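Local coordinates for metal cation efflux system protein CzcD (Cupriavidus metallidurans, PDB 6VD9) that binds and transports zinc, confers low-level metal resistance probably by cation efflux to the periplasm, and mediates cobalt, zinc and cadmium resistance through regulation of the Czc system, at residues L56-M59 and L60-F64. Residues are numbered along the deposited sequence; the frame is centred on the assembly and turned at random.
Sequences LKQM and LADKF
Met59 reaches along helix 53-64 to three residues of the following turn. CB sits against the next peptide, with Leu60 N the nearest atom. CG, turned anti to the backbone N (chi1 170°), is directed toward the C-terminal turn, where it meets the aliphatic part of Lys63, Met59 CG to Lys63 CD 3.9 Å, the two chains crossing at about a right angle. A bend at chi2 (-85°) then carries the sulfur to the rim of Phe64: Met59 SD lies 3.6 Å from Phe64 CE2 and 4.9 Å from the ring centroid, 85° off the ring normal, which identifies an edge-on Met-aromatic contact. The chain bends again at chi3, and Met59 CE turns back to Leu60, 3.9 Å from its CD2. It is this bent chain that spans the five residues from Met59 to Phe64, on an alpha helix laid on the three-stranded mixed sheet in the C-terminal domain, predicted to be cytoplasmic, of this cation diffusion facilitator. The sheet-facing side is marked by Leu56 and Leu60, both buried, which pack on Ile71 of strand 68-74, while Met59 and Phe64 touch Gln11 of helix 5-13. Four successive i+4 to i backbone bonds establish the helical geometry, among them Asp62 N to Gln58 O and Lys63 N to Met59 O, both 2.9 Å. On the exposed side, Asp62 OD2 comes within 3.3 Å of Gln58 CG, so the carboxylate meets the methylene part of the glutamine, and the same OD2 is 3.0 Å from Gln58 O, two acceptors facing each other without a bond. Lys57 leaves the helix in an extended chain, its NZ forming a salt bridge with Glu74 of the second subunit, whose counterpart in this chain is a nickel ligand.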
loop_
_atom_site.group_PDB
_atom_site.type_symbol
_atom_site.label_atom_id
_atom_site.label_comp_id
_atom_site.label_asym_id
_atom_site.label_seq_id
_atom_site.Cartn_x
_atom_site.Cartn_y
_atom_site.Cartn_z
ATOM N N LEU A 56 -2.207 -8.004 8.896
ATOM C CA LEU A 56 -1.356 -8.414 7.751
ATOM C C LEU A 56 0.120 -8.111 8.062
ATOM O O LEU A 56 0.938 -8.947 7.734
ATOM C CB LEU A 56 -1.806 -7.714 6.474
ATOM C CG LEU A 56 -3.154 -8.167 5.908
ATOM C CD1 LEU A 56 -3.558 -7.274 4.743
ATOM C CD2 LEU A 56 -3.077 -9.598 5.417
ATOM N N LYS A 57 0.436 -6.946 8.592
ATOM C CA LYS A 57 1.844 -6.590 8.944
ATOM C C LYS A 57 2.382 -7.659 9.915
ATOM O O LYS A 57 3.491 -8.155 9.681
ATOM C CB LYS A 57 1.944 -5.190 9.547
ATOM C CG LYS A 57 1.778 -4.022 8.560
ATOM C CD LYS A 57 1.617 -2.706 9.295
ATOM C CE LYS A 57 1.685 -1.466 8.434
ATOM N NZ LYS A 57 1.538 -0.223 9.249
ATOM N N GLN A 58 1.635 -7.983 10.963
ATOM C CA GLN A 58 2.055 -8.919 12.048
ATOM C C GLN A 58 2.305 -10.310 11.445
ATOM O O GLN A 58 3.390 -10.880 11.655
ATOM C CB GLN A 58 0.999 -8.909 13.161
ATOM C CG GLN A 58 1.214 -9.925 14.283
ATOM C CD GLN A 58 0.011 -10.021 15.208
ATOM O OE1 GLN A 58 -1.155 -10.084 14.789
ATOM N NE2 GLN A 58 0.286 -10.058 16.502
ATOM N N MET A 59 1.396 -10.779 10.588
ATOM C CA MET A 59 1.466 -12.135 9.999
ATOM C C MET A 59 2.656 -12.198 9.039
ATOM O O MET A 59 3.358 -13.234 8.992
ATOM C CB MET A 59 0.140 -12.486 9.309
ATOM C CG MET A 59 0.206 -13.743 8.486
ATOM S SD MET A 59 0.822 -13.467 6.834
ATOM C CE MET A 59 -0.511 -12.501 6.110
ATOM N N LEU A 60 2.909 -11.143 8.254
ATOM C CA LEU A 60 3.964 -11.198 7.209
ATOM C C LEU A 60 5.343 -11.214 7.881
ATOM O O LEU A 60 6.240 -11.920 7.392
ATOM C CB LEU A 60 3.789 -10.012 6.265
ATOM C CG LEU A 60 2.561 -10.122 5.363
ATOM C CD1 LEU A 60 2.303 -8.791 4.678
ATOM C CD2 LEU A 60 2.746 -11.251 4.352
ATOM N N ALA A 61 5.454 -10.512 8.993
ATOM C CA ALA A 61 6.703 -10.453 9.790
ATOM C C ALA A 61 6.917 -11.820 10.450
ATOM O O ALA A 61 7.982 -12.405 10.232
ATOM C CB ALA A 61 6.645 -9.340 10.773
ATOM N N ASP A 62 5.893 -12.345 11.118
ATOM C CA ASP A 62 6.012 -13.549 11.988
ATOM C C ASP A 62 6.184 -14.813 11.152
ATOM O O ASP A 62 7.027 -15.671 11.512
ATOM C CB ASP A 62 4.792 -13.714 12.884
ATOM C CG ASP A 62 4.692 -12.635 13.938
ATOM O OD1 ASP A 62 5.758 -12.157 14.373
ATOM O OD2 ASP A 62 3.554 -12.257 14.284
ATOM N N LYS A 63 5.386 -14.959 10.097
ATOM C CA LYS A 63 5.302 -16.220 9.339
ATOM C C LYS A 63 6.334 -16.236 8.214
ATOM O O LYS A 63 6.747 -17.347 7.848
ATOM C CB LYS A 63 3.853 -16.431 8.898
ATOM C CG LYS A 63 2.851 -16.387 10.051
ATOM C CD LYS A 63 1.557 -17.115 9.784
ATOM C CE LYS A 63 0.855 -17.540 11.056
ATOM N NZ LYS A 63 -0.555 -17.897 10.811
ATOM N N PHE A 64 6.723 -15.085 7.638
ATOM C CA PHE A 64 7.541 -15.047 6.400
ATOM C C PHE A 64 8.786 -14.176 6.561
ATOM O O PHE A 64 9.537 -14.125 5.598
ATOM C CB PHE A 64 6.689 -14.606 5.197
ATOM C CG PHE A 64 5.471 -15.466 5.029
ATOM C CD1 PHE A 64 5.611 -16.777 4.584
ATOM C CD2 PHE A 64 4.209 -15.012 5.375
ATOM C CE1 PHE A 64 4.504 -17.596 4.473
ATOM C CE2 PHE A 64 3.101 -15.841 5.260
ATOM C CZ PHE A 64 3.252 -17.133 4.806
#